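Local coordinates for uncharacterized protein (PDB 4MXN), which is of unknown function but is probably a family 28 glycosyl hydrolase that cleaves glycosidic bonds, built on a parallel beta-helix, at residues R39-A44 with Y63-I68; D145-L150 with D168-A173; P88-F93 with A128-Q133; Y47-G52 with S72-R77. All blocks are in the same frame, centred on the assembly; numbering follows the deposited sequence.

Contacts 1 and 4 share helix 38-50 at the N-terminal end of the parallel beta-helix. Their centres are 14 Å apart, and Ile68 CG2 of contact 1 touches Ile76 CD1 of contact 4 at 4.1 Å. Contact 3 joins contact 1 through Ser67 N and Asp92 O, a probable hydrogen bond of 3.1 Å, and meets contact 2, 12 Å away between centres, where Pro148 CG packs on Phe93 CG at 3.6 Å. Contacts 3 and 4 are the most distant pair, 29 Å between centres. All four are structural packing: helix against beta-helix coil (contacts 1 and 4), successive coils against each other (contact 2) and helix against loop (contact 3).

Contact 1 of 4, residues R39-A44 with Y63-I68; sequences RSIQRA and YLTGSI
Ile41 supplies the apolar part of the interface, using both branches. Its CG2 lies 3.8 Å from Ile68 CG2 and is equally near Ile68 CD1, so the methyl sits against both arms of a side chain that crosses it at about a right angle. CG1 stands beside the backbone N of Ile41 (chi1 -66°), and the extended chi2 (165°) carries CD1 onward to Thr65, 3.7 Å from its OG1. Thr65 OG1 in turn donates to Gly66 O at 2.8 Å, which occupies its proton and ties the side chain to the turn. With an alanine in place of Ile68, CG2 of Ile41 would probably lose both of its close partners there and leave a gap between helix and strand.

The polar part belongs to Gln42. Its chain bends at chi2, swinging OE1 over the backbone of Ile68, 3.7 Å from Ile68 C. A water links the two segments, donating to Gln42 OE1 at 2.9 Å and to Ser67 O at 2.6 Å. The same OE1 accepts from Glu69 N, while NE2 is held by Asp46, which fixes the rotation of the amide.

Ile41 also reaches Leu56 and Phe58 of strand 54-58, and Ile68 packs on Leu84 of strand 82-86. Helix 38-50 thus covers neighbouring strands at the N-terminal end of the beta-helix.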
loop_
_atom_site.group_PDB
_atom_site.type_symbol
_atom_site.label_atom_id
_atom_site.label_comp_id
_atom_site.label_asym_id
_atom_site.label_seq_id
_atom_site.Cartn_x
_atom_site.Cartn_y
_atom_site.Cartn_z
ATOM N N ARG A 39 -10.163 12.017 3.843
ATOM C CA ARG A 39 -9.843 13.439 3.788
ATOM C C ARG A 39 -9.056 13.919 5.013
ATOM O O ARG A 39 -8.141 14.742 4.853
ATOM C CB ARG A 39 -11.119 14.265 3.589
ATOM C CG ARG A 39 -11.747 14.074 2.181
ATOM C CD ARG A 39 -11.002 14.803 1.066
ATOM N NE ARG A 39 -11.171 16.246 1.221
ATOM C CZ ARG A 39 -12.062 16.957 0.552
ATOM N NH1 ARG A 39 -12.813 16.385 -0.378
ATOM N NH2 ARG A 39 -12.199 18.251 0.791
ATOM N N SER A 40 -9.369 13.402 6.219
ATOM C CA SER A 40 -8.655 13.833 7.423
ATOM C C SER A 40 -7.238 13.253 7.447
ATOM O O SER A 40 -6.307 13.955 7.860
ATOM C CB SER A 40 -9.421 13.473 8.691
ATOM O OG SER A 40 -10.684 14.123 8.707
ATOM N N ILE A 41 -7.062 11.997 6.967
ATOM C CA ILE A 41 -5.715 11.399 6.873
ATOM C C ILE A 41 -4.898 12.211 5.860
ATOM O O ILE A 41 -3.753 12.557 6.139
ATOM C CB ILE A 41 -5.765 9.881 6.483
ATOM C CG1 ILE A 41 -6.422 9.024 7.585
ATOM C CG2 ILE A 41 -4.334 9.375 6.159
ATOM C CD1 ILE A 41 -6.845 7.592 7.145
ATOM N N GLN A 42 -5.505 12.513 4.677
ATOM C CA GLN A 42 -4.825 13.279 3.635
ATOM C C GLN A 42 -4.378 14.645 4.155
ATOM O O GLN A 42 -3.254 15.067 3.872
ATOM C CB GLN A 42 -5.712 13.462 2.383
ATOM C CG GLN A 42 -4.930 14.015 1.183
ATOM C CD GLN A 42 -3.810 13.072 0.817
ATOM O OE1 GLN A 42 -4.048 11.898 0.515
ATOM N NE2 GLN A 42 -2.559 13.530 0.935
ATOM N N ARG A 43 -5.270 15.347 4.881
ATOM C CA ARG A 43 -4.938 16.659 5.431
ATOM C C ARG A 43 -3.798 16.536 6.462
ATOM O O ARG A 43 -2.894 17.389 6.489
ATOM C CB ARG A 43 -6.178 17.341 6.026
ATOM C CG ARG A 43 -5.891 18.761 6.560
ATOM C CD ARG A 43 -5.564 19.805 5.487
ATOM N NE ARG A 43 -6.714 20.117 4.635
ATOM C CZ ARG A 43 -7.267 21.321 4.504
ATOM N NH1 ARG A 43 -6.785 22.361 5.176
ATOM N NH2 ARG A 43 -8.306 21.494 3.698
ATOM N N ALA A 44 -3.810 15.462 7.275
ATOM C CA ALA A 44 -2.729 15.248 8.242
ATOM C C ALA A 44 -1.390 15.053 7.500
ATOM O O ALA A 44 -0.401 15.698 7.845
ATOM C CB ALA A 44 -3.037 14.046 9.122
ATOM N N TYR A 63 -9.192 1.728 11.146
ATOM C CA TYR A 63 -9.320 3.012 10.478
ATOM C C TYR A 63 -9.776 2.807 9.045
ATOM O O TYR A 63 -9.004 2.349 8.197
ATOM C CB TYR A 63 -7.994 3.785 10.522
ATOM C CG TYR A 63 -7.486 4.066 11.927
ATOM C CD1 TYR A 63 -6.648 3.162 12.582
ATOM C CD2 TYR A 63 -7.771 5.271 12.564
ATOM C CE1 TYR A 63 -6.147 3.431 13.855
ATOM C CE2 TYR A 63 -7.244 5.566 13.821
ATOM C CZ TYR A 63 -6.443 4.637 14.468
ATOM O OH TYR A 63 -5.932 4.907 15.711
ATOM N N LEU A 64 -11.039 3.127 8.774
ATOM C CA LEU A 64 -11.619 3.001 7.444
ATOM C C LEU A 64 -11.067 4.103 6.555
ATOM O O LEU A 64 -10.992 5.247 6.994
ATOM C CB LEU A 64 -13.151 3.092 7.526
ATOM C CG LEU A 64 -13.943 2.686 6.275
ATOM C CD1 LEU A 64 -13.881 1.176 6.021
ATOM C CD2 LEU A 64 -15.420 3.105 6.429
ATOM N N THR A 65 -10.687 3.761 5.312
ATOM C CA THR A 65 -10.128 4.776 4.410
ATOM C C THR A 65 -10.260 4.395 2.941
ATOM O O THR A 65 -10.333 3.214 2.582
ATOM C CB THR A 65 -8.615 5.036 4.735
ATOM O OG1 THR A 65 -8.166 6.180 4.005
ATOM C CG2 THR A 65 -7.713 3.847 4.393
ATOM N N GLY A 66 -10.202 5.432 2.113
ATOM C CA GLY A 66 -10.037 5.332 0.676
ATOM C C GLY A 66 -8.561 5.572 0.389
ATOM O O GLY A 66 -7.719 5.464 1.295
ATOM N N SER A 67 -8.231 5.952 -0.856
ATOM C CA SER A 67 -6.841 6.195 -1.270
ATOM C C SER A 67 -6.219 7.405 -0.596
ATOM O O SER A 67 -6.780 8.503 -0.585
ATOM C CB SER A 67 -6.752 6.341 -2.784
ATOM O OG SER A 67 -7.016 5.073 -3.361
ATOM N N ILE A 68 -5.035 7.174 -0.015
ATOM C CA ILE A 68 -4.212 8.185 0.663
ATOM C C ILE A 68 -2.995 8.469 -0.183
ATOM O O ILE A 68 -2.298 7.529 -0.579
ATOM C CB ILE A 68 -3.787 7.693 2.079
ATOM C CG1 ILE A 68 -4.997 7.325 2.974
ATOM C CG2 ILE A 68 -2.832 8.691 2.753
ATOM C CD1 ILE A 68 -4.684 6.224 4.043
HETATM O O HOH W 1 -6.635 11.076 -0.481
#

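Contact 2 of 4, residues D145-L150 with D168-A173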
loop_
_atom_site.group_PDB
_atom_site.type_symbol
_atom_site.label_atom_id
_atom_site.label_comp_id
_atom_site.label_asym_id
_atom_site.label_seq_id
_atom_site.Cartn_x
_atom_site.Cartn_y
_atom_site.Cartn_z
ATOM N N ASP A 145 -8.425 -2.621 -13.810
ATOM C CA ASP A 145 -8.190 -1.206 -14.113
ATOM C C ASP A 145 -8.553 -0.291 -12.927
ATOM O O ASP A 145 -7.989 0.798 -12.804
ATOM C CB ASP A 145 -9.002 -0.783 -15.368
ATOM C CG ASP A 145 -8.708 -1.547 -16.644
ATOM O OD1 ASP A 145 -7.553 -1.952 -16.840
ATOM O OD2 ASP A 145 -9.638 -1.726 -17.455
ATOM N N TYR A 146 -9.477 -0.734 -12.045
ATOM C CA TYR A 146 -9.968 0.083 -10.934
ATOM C C TYR A 146 -9.644 -0.454 -9.536
ATOM O O TYR A 146 -9.638 0.316 -8.566
ATOM C CB TYR A 146 -11.500 0.229 -11.067
ATOM C CG TYR A 146 -11.900 0.899 -12.361
ATOM C CD1 TYR A 146 -11.987 2.284 -12.453
ATOM C CD2 TYR A 146 -12.152 0.151 -13.509
ATOM C CE1 TYR A 146 -12.306 2.909 -13.656
ATOM C CE2 TYR A 146 -12.462 0.767 -14.721
ATOM C CZ TYR A 146 -12.546 2.146 -14.788
ATOM O OH TYR A 146 -12.885 2.750 -15.971
ATOM N N ALA A 147 -9.452 -1.768 -9.408
ATOM C CA ALA A 147 -9.175 -2.373 -8.105
ATOM C C ALA A 147 -7.818 -1.862 -7.574
ATOM O O ALA A 147 -6.821 -1.898 -8.305
ATOM C CB ALA A 147 -9.196 -3.887 -8.218
ATOM N N PRO A 148 -7.785 -1.295 -6.348
ATOM C CA PRO A 148 -6.537 -0.723 -5.865
ATOM C C PRO A 148 -5.561 -1.738 -5.311
ATOM O O PRO A 148 -5.932 -2.757 -4.720
ATOM C CB PRO A 148 -6.995 0.218 -4.741
ATOM C CG PRO A 148 -8.221 -0.412 -4.200
ATOM C CD PRO A 148 -8.885 -1.069 -5.383
ATOM N N ALA A 149 -4.288 -1.399 -5.438
ATOM C CA ALA A 149 -3.210 -2.109 -4.785
ATOM C C ALA A 149 -3.221 -1.676 -3.314
ATOM O O ALA A 149 -3.954 -0.746 -2.956
ATOM C CB ALA A 149 -1.880 -1.744 -5.448
ATOM N N LEU A 150 -2.439 -2.326 -2.451
ATOM C CA LEU A 150 -2.381 -1.843 -1.064
ATOM C C LEU A 150 -1.411 -0.667 -0.996
ATOM O O LEU A 150 -1.735 0.349 -0.381
ATOM C CB LEU A 150 -2.007 -2.950 -0.078
ATOM C CG LEU A 150 -3.031 -4.062 0.054
ATOM C CD1 LEU A 150 -2.477 -5.220 0.834
ATOM C CD2 LEU A 150 -4.297 -3.600 0.724
ATOM N N ASP A 168 -4.916 -9.212 1.945
ATOM C CA ASP A 168 -6.091 -9.359 1.080
ATOM C C ASP A 168 -6.254 -8.185 0.118
ATOM O O ASP A 168 -7.324 -7.597 -0.004
ATOM C CB ASP A 168 -7.346 -9.538 1.968
ATOM C CG ASP A 168 -8.612 -9.881 1.224
ATOM O OD1 ASP A 168 -8.537 -10.699 0.274
ATOM O OD2 ASP A 168 -9.684 -9.344 1.600
ATOM N N ALA A 169 -5.180 -7.890 -0.595
ATOM C CA ALA A 169 -5.110 -6.848 -1.593
ATOM C C ALA A 169 -6.207 -7.038 -2.651
ATOM O O ALA A 169 -6.422 -8.164 -3.104
ATOM C CB ALA A 169 -3.736 -6.878 -2.257
ATOM N N ALA A 170 -6.893 -5.930 -3.036
ATOM C CA ALA A 170 -7.936 -5.945 -4.071
ATOM C C ALA A 170 -7.327 -6.150 -5.452
ATOM O O ALA A 170 -8.027 -6.517 -6.389
ATOM C CB ALA A 170 -8.725 -4.648 -4.038
ATOM N N ASN A 171 -6.016 -5.905 -5.578
ATOM C CA ASN A 171 -5.293 -6.090 -6.826
ATOM C C ASN A 171 -3.937 -6.721 -6.449
ATOM O O ASN A 171 -3.940 -7.788 -5.859
ATOM C CB ASN A 171 -5.198 -4.765 -7.578
ATOM C CG ASN A 171 -5.101 -4.931 -9.083
ATOM O OD1 ASN A 171 -4.502 -5.875 -9.590
ATOM N ND2 ASN A 171 -5.663 -3.996 -9.831
ATOM N N VAL A 172 -2.818 -6.060 -6.729
ATOM C CA VAL A 172 -1.469 -6.498 -6.353
ATOM C C VAL A 172 -1.222 -5.865 -4.978
ATOM O O VAL A 172 -1.810 -4.830 -4.697
ATOM C CB VAL A 172 -0.432 -6.110 -7.459
ATOM C CG1 VAL A 172 1.016 -6.266 -6.996
ATOM C CG2 VAL A 172 -0.664 -6.925 -8.726
ATOM N N ALA A 173 -0.447 -6.497 -4.086
ATOM C CA ALA A 173 -0.226 -5.868 -2.777
ATOM C C ALA A 173 0.684 -4.626 -2.884
ATOM O O ALA A 173 0.368 -3.586 -2.300
ATOM C CB ALA A 173 0.369 -6.860 -1.804
HETATM O O HOH W 2 -6.217 -3.329 -2.021
#
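Leu150 lays its CG and CD1 over the methyl of Ala169, with CG 3.7 Å from Ala169 CB. With CG turned away from the carbonyl carbon and beside the backbone N (chi1 -66°), the branch end faces Ala169 and CD1 also comes near Ala173 CB. Further along, the methyl of Ala170 fits against the Pro148 ring, 3.8 Å from CD. The amide of Asn171 supplies a direct polar link: ND2 donates to Ala147 O at 2.8 Å in a nearly straight bond (168°), with the oxygen almost in the amide plane, although the donor stands 36° above the plane of the carbonyl. The two segments lead into strands 151-154 and 174-177, parallel neighbours on successive coils of the beta-helix, so equivalent corners stack one on the other. Leu150 N makes two weak bonds there, to Ala173 O at 3.1 Å and to Val172 O at 3.4 Å, while Ala149 CA offers a C-H to Val172 O at 3.1 Å. Between the coils a water accepts from Ala170 N and donates to Pro148 O, 2.8 Å away. Arg196 grips the backbone oxygens of Ala169 and Asn171, and Arg127 of helix 123-136 binds Ala170 O.

Contact 3 of 4, residues P88-F93 with A128-Q133; sequences PSVYDF and ASVEEQ
Val90 meets helix 123-136 with both backbone and side chain. Its N donates to Ser129 OG at 2.9 Å, close to straight at 160°; OG stands opposite its own backbone N (chi1 173°), which brings it to Val90. CG2 packs 3.6 Å from Val130 CG2, the two valines crossing at about a right angle, while CG1 meets Gln133 CG, also at 3.6 Å. Beside it the Tyr91 hydroxyl donates to Gln133 OE1 at 2.7 Å. This oxygen lies at the ring edge near its plane, and the amide is turned 74° from the ring, so the two flat groups meet steeply and not as a stack.

Further out, Val90 CG1 covers the centre of one face of the Tyr91 ring, which ties the apolar contact to the polar one. Gln133 OE1 is also bonded to His138 ND1, and two bonds therefore grip it. On the loop side, Ser89 OG donates to the anti lone pair of Asp92 OD2 at 2.6 Å and bridges the short 3-10 turn that presents Val90 and Tyr91. Tyr146 of helix 143-146 touches both valines. The result is helix-on-loop packing: helix 123-136, which follows strand 118-120 in the chain, lies against the loop after strand 82-86 of the beta-helix.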
loop_
_atom_site.group_PDB
_atom_site.type_symbol
_atom_site.label_atom_id
_atom_site.label_comp_id
_atom_site.label_asym_id
_atom_site.label_seq_id
_atom_site.Cartn_x
_atom_site.Cartn_y
_atom_site.Cartn_z
ATOM N N PRO A 88 -15.347 -0.481 0.984
ATOM C CA PRO A 88 -15.701 -1.272 -0.222
ATOM C C PRO A 88 -16.431 -0.404 -1.245
ATOM O O PRO A 88 -17.615 -0.607 -1.502
ATOM C CB PRO A 88 -16.602 -2.377 0.340
ATOM C CG PRO A 88 -17.227 -1.794 1.552
ATOM C CD PRO A 88 -16.278 -0.739 2.102
ATOM N N SER A 89 -15.716 0.604 -1.785
ATOM C CA SER A 89 -16.292 1.611 -2.652
ATOM C C SER A 89 -15.289 2.016 -3.729
ATOM O O SER A 89 -14.290 2.701 -3.429
ATOM C CB SER A 89 -16.714 2.807 -1.797
ATOM O OG SER A 89 -17.233 3.886 -2.560
ATOM N N VAL A 90 -15.567 1.611 -4.990
ATOM C CA VAL A 90 -14.676 1.865 -6.144
ATOM C C VAL A 90 -14.316 3.356 -6.289
ATOM O O VAL A 90 -13.151 3.675 -6.532
ATOM C CB VAL A 90 -15.237 1.290 -7.492
ATOM C CG1 VAL A 90 -16.666 1.782 -7.798
ATOM C CG2 VAL A 90 -14.299 1.568 -8.672
ATOM N N TYR A 91 -15.302 4.249 -6.115
ATOM C CA TYR A 91 -15.101 5.696 -6.312
ATOM C C TYR A 91 -14.289 6.375 -5.189
ATOM O O TYR A 91 -13.846 7.516 -5.372
ATOM C CB TYR A 91 -16.453 6.388 -6.521
ATOM C CG TYR A 91 -17.190 5.859 -7.737
ATOM C CD1 TYR A 91 -16.511 5.572 -8.920
ATOM C CD2 TYR A 91 -18.559 5.594 -7.688
ATOM C CE1 TYR A 91 -17.176 5.044 -10.028
ATOM C CE2 TYR A 91 -19.243 5.113 -8.806
ATOM C CZ TYR A 91 -18.549 4.845 -9.976
ATOM O OH TYR A 91 -19.211 4.405 -11.095
ATOM N N ASP A 92 -14.042 5.672 -4.076
ATOM C CA ASP A 92 -13.242 6.214 -2.976
ATOM C C ASP A 92 -11.725 5.905 -3.159
ATOM O O ASP A 92 -10.916 6.288 -2.313
ATOM C CB ASP A 92 -13.749 5.702 -1.625
ATOM C CG ASP A 92 -14.984 6.455 -1.171
ATOM O OD1 ASP A 92 -14.845 7.597 -0.736
ATOM O OD2 ASP A 92 -16.083 5.927 -1.328
ATOM N N PHE A 93 -11.350 5.279 -4.280
ATOM C CA PHE A 93 -9.954 5.016 -4.630
ATOM C C PHE A 93 -9.555 5.933 -5.830
ATOM O O PHE A 93 -10.421 6.532 -6.453
ATOM C CB PHE A 93 -9.701 3.504 -4.903
ATOM C CG PHE A 93 -10.009 2.685 -3.663
ATOM C CD1 PHE A 93 -9.185 2.751 -2.543
ATOM C CD2 PHE A 93 -11.168 1.921 -3.585
ATOM C CE1 PHE A 93 -9.525 2.076 -1.357
ATOM C CE2 PHE A 93 -11.502 1.234 -2.403
ATOM C CZ PHE A 93 -10.677 1.316 -1.300
ATOM N N ALA A 128 -16.232 -6.326 -5.822
ATOM C CA ALA A 128 -17.679 -6.416 -6.122
ATOM C C ALA A 128 -18.242 -5.023 -6.415
ATOM O O ALA A 128 -19.119 -4.883 -7.268
ATOM C CB ALA A 128 -18.428 -7.066 -4.963
ATOM N N SER A 129 -17.720 -3.988 -5.711
ATOM C CA SER A 129 -18.100 -2.596 -5.930
ATOM C C SER A 129 -17.672 -2.175 -7.352
ATOM O O SER A 129 -18.477 -1.598 -8.097
ATOM C CB SER A 129 -17.487 -1.698 -4.856
ATOM O OG SER A 129 -17.709 -0.336 -5.149
ATOM N N VAL A 130 -16.432 -2.517 -7.741
ATOM C CA VAL A 130 -15.898 -2.240 -9.082
ATOM C C VAL A 130 -16.785 -2.940 -10.136
ATOM O O VAL A 130 -17.227 -2.278 -11.083
ATOM C CB VAL A 130 -14.410 -2.659 -9.251
ATOM C CG1 VAL A 130 -13.928 -2.440 -10.694
ATOM C CG2 VAL A 130 -13.492 -1.956 -8.244
ATOM N N GLU A 131 -17.030 -4.275 -9.946
ATOM C CA GLU A 131 -17.835 -5.132 -10.833
ATOM C C GLU A 131 -19.203 -4.505 -11.113
ATOM O O GLU A 131 -19.615 -4.436 -12.266
ATOM C CB GLU A 131 -18.036 -6.529 -10.208
ATOM C CG GLU A 131 -16.860 -7.491 -10.321
ATOM C CD GLU A 131 -16.825 -8.615 -9.296
ATOM O OE1 GLU A 131 -17.880 -9.246 -9.061
ATOM O OE2 GLU A 131 -15.736 -8.871 -8.731
ATOM N N GLU A 132 -19.898 -4.051 -10.048
ATOM C CA GLU A 132 -21.227 -3.448 -10.112
ATOM C C GLU A 132 -21.242 -2.206 -11.010
ATOM O O GLU A 132 -22.151 -2.066 -11.829
ATOM C CB GLU A 132 -21.730 -3.088 -8.709
ATOM C CG GLU A 132 -22.292 -4.278 -7.951
ATOM C CD GLU A 132 -22.380 -4.111 -6.447
ATOM O OE1 GLU A 132 -22.534 -2.959 -5.978
ATOM O OE2 GLU A 132 -22.315 -5.142 -5.736
ATOM N N GLN A 133 -20.236 -1.320 -10.872
ATOM C CA GLN A 133 -20.193 -0.094 -11.662
ATOM C C GLN A 133 -19.863 -0.400 -13.121
ATOM O O GLN A 133 -20.453 0.232 -13.994
ATOM C CB GLN A 133 -19.253 0.953 -11.041
ATOM C CG GLN A 133 -19.747 1.443 -9.673
ATOM C CD GLN A 133 -21.135 2.012 -9.742
ATOM O OE1 GLN A 133 -21.404 2.980 -10.469
ATOM N NE2 GLN A 133 -22.065 1.364 -9.047
#

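Contact 4 of 4, residues Y47-G52 with S72-R77; sequences YISEQG and SNVTIR
The Asn73 amide turns its ND2 toward helix 38-50 and is joined to it through a water, which accepts from ND2 at 3.0 Å and donates to Ser49 O at 2.7 Å. The other end of the amide, OD1, is engaged by Asn110 and Lys109, so both ends are tied and the group is unlikely to flip. Asn73 CB lies 3.9 Å from Gly52 O. At the end of the helix, Gln51 NE2 lies over one face of the Tyr47 ring, 3.3 Å above the plane and offset toward the rim.

The direct bond runs from Ser49 OG to Ser72 O, 2.7 Å long and in the carbonyl plane, with a C=O...donor angle of 147°. OG reaches it by standing opposite the backbone N (chi1 -165°). A valine in place of Ser49 would probably leave the Ser72 carbonyl without this donor and weaken the hold of the helix on the turn before the strand. Val74 closes the apolar side: its CG2 sits 3.6 Å from Ser49 N and 4.1 Å from Ile48 CG2, and Ile48 also rests on Leu56 and Tyr22.

Gly52, with phi 103° and its N bonded to Ser49 O, ends the helix in a Schellman motif. The helix that terminates there packs over the first coils of a parallel beta-helix, consistent with the N-terminal cap of family 28 glycosyl hydrolases.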
loop_
_atom_site.group_PDB
_atom_site.type_symbol
_atom_site.label_atom_id
_atom_site.label_comp_id
_atom_site.label_asym_id
_atom_site.label_seq_id
_atom_site.Cartn_x
_atom_site.Cartn_y
_atom_site.Cartn_z
ATOM N N TYR A 47 -0.353 18.455 5.952
ATOM C CA TYR A 47 0.096 19.351 7.020
ATOM C C TYR A 47 1.510 18.968 7.482
ATOM O O TYR A 47 2.378 19.840 7.565
ATOM C CB TYR A 47 -0.886 19.305 8.208
ATOM C CG TYR A 47 -0.460 20.145 9.395
ATOM C CD1 TYR A 47 -0.768 21.502 9.463
ATOM C CD2 TYR A 47 0.229 19.578 10.464
ATOM C CE1 TYR A 47 -0.378 22.278 10.553
ATOM C CE2 TYR A 47 0.622 20.343 11.559
ATOM C CZ TYR A 47 0.327 21.695 11.595
ATOM O OH TYR A 47 0.720 22.447 12.677
ATOM N N ILE A 48 1.739 17.661 7.770
ATOM C CA ILE A 48 3.033 17.141 8.251
ATOM C C ILE A 48 4.135 17.434 7.206
ATOM O O ILE A 48 5.192 17.955 7.581
ATOM C CB ILE A 48 2.954 15.633 8.656
ATOM C CG1 ILE A 48 1.948 15.435 9.816
ATOM C CG2 ILE A 48 4.348 15.087 9.053
ATOM C CD1 ILE A 48 1.472 13.983 10.036
ATOM N N SER A 49 3.851 17.203 5.906
ATOM C CA SER A 49 4.806 17.516 4.833
ATOM C C SER A 49 5.120 19.032 4.793
ATOM O O SER A 49 6.281 19.396 4.659
ATOM C CB SER A 49 4.283 17.043 3.480
ATOM O OG SER A 49 5.326 17.040 2.521
ATOM N N GLU A 50 4.093 19.897 4.962
ATOM C CA GLU A 50 4.231 21.365 4.983
ATOM C C GLU A 50 5.136 21.824 6.145
ATOM O O GLU A 50 5.867 22.809 6.000
ATOM C CB GLU A 50 2.834 22.037 5.061
ATOM C CG GLU A 50 2.792 23.488 5.534
ATOM C CD GLU A 50 3.596 24.539 4.782
ATOM O OE1 GLU A 50 3.738 24.432 3.541
ATOM O OE2 GLU A 50 4.066 25.494 5.444
ATOM N N GLN A 51 5.094 21.110 7.288
ATOM C CA GLN A 51 5.900 21.418 8.473
ATOM C C GLN A 51 7.359 20.954 8.345
ATOM O O GLN A 51 8.143 21.163 9.272
ATOM C CB GLN A 51 5.283 20.803 9.749
ATOM C CG GLN A 51 3.831 21.203 10.049
ATOM C CD GLN A 51 3.552 22.682 9.960
ATOM O OE1 GLN A 51 4.195 23.507 10.615
ATOM N NE2 GLN A 51 2.570 23.042 9.143
ATOM N N GLY A 52 7.705 20.320 7.228
ATOM C CA GLY A 52 9.059 19.820 6.987
ATOM C C GLY A 52 9.208 18.326 7.179
ATOM O O GLY A 52 10.323 17.800 7.156
ATOM N N SER A 72 6.167 13.898 0.339
ATOM C CA SER A 72 7.584 13.939 0.687
ATOM C C SER A 72 7.823 14.233 2.161
ATOM O O SER A 72 7.170 15.103 2.741
ATOM C CB SER A 72 8.325 14.968 -0.162
ATOM O OG SER A 72 8.330 14.570 -1.524
ATOM N N ASN A 73 8.747 13.461 2.761
ATOM C CA ASN A 73 9.238 13.564 4.140
ATOM C C ASN A 73 8.215 13.086 5.172
ATOM O O ASN A 73 8.406 13.318 6.368
ATOM C CB ASN A 73 9.732 14.984 4.460
ATOM C CG ASN A 73 10.761 15.447 3.475
ATOM O OD1 ASN A 73 11.736 14.748 3.203
ATOM N ND2 ASN A 73 10.526 16.586 2.863
ATOM N N VAL A 74 7.197 12.333 4.727
ATOM C CA VAL A 74 6.174 11.786 5.613
ATOM C C VAL A 74 6.286 10.272 5.645
ATOM O O VAL A 74 6.459 9.645 4.608
ATOM C CB VAL A 74 4.733 12.225 5.216
ATOM C CG1 VAL A 74 3.678 11.649 6.171
ATOM C CG2 VAL A 74 4.617 13.749 5.146
ATOM N N THR A 75 6.187 9.707 6.842
ATOM C CA THR A 75 6.126 8.277 7.105
ATOM C C THR A 75 4.806 7.999 7.807
ATOM O O THR A 75 4.454 8.692 8.762
ATOM C CB THR A 75 7.350 7.808 7.921
ATOM O OG1 THR A 75 8.489 7.834 7.065
ATOM C CG2 THR A 75 7.183 6.374 8.468
ATOM N N ILE A 76 4.075 6.987 7.336
ATOM C CA ILE A 76 2.843 6.545 7.968
ATOM C C ILE A 76 3.183 5.319 8.792
ATOM O O ILE A 76 3.750 4.363 8.267
ATOM C CB ILE A 76 1.705 6.277 6.933
ATOM C CG1 ILE A 76 1.111 7.622 6.413
ATOM C CG2 ILE A 76 0.598 5.371 7.545
ATOM C CD1 ILE A 76 0.221 7.498 5.132
ATOM N N ARG A 77 2.852 5.346 10.085
ATOM C CA ARG A 77 3.079 4.201 10.955
ATOM C C ARG A 77 1.747 3.594 11.352
ATOM O O ARG A 77 0.917 4.279 11.937
ATOM C CB ARG A 77 3.871 4.601 12.226
ATOM C CG ARG A 77 5.246 5.248 11.975
ATOM C CD ARG A 77 6.390 4.281 12.027
ATOM N NE ARG A 77 6.330 3.386 13.189
ATOM C CZ ARG A 77 7.069 2.292 13.304
ATOM N NH1 ARG A 77 7.947 1.976 12.358
ATOM N NH2 ARG A 77 6.942 1.508 14.368
HETATM O O HOH W 3 8.507 18.705 3.293
#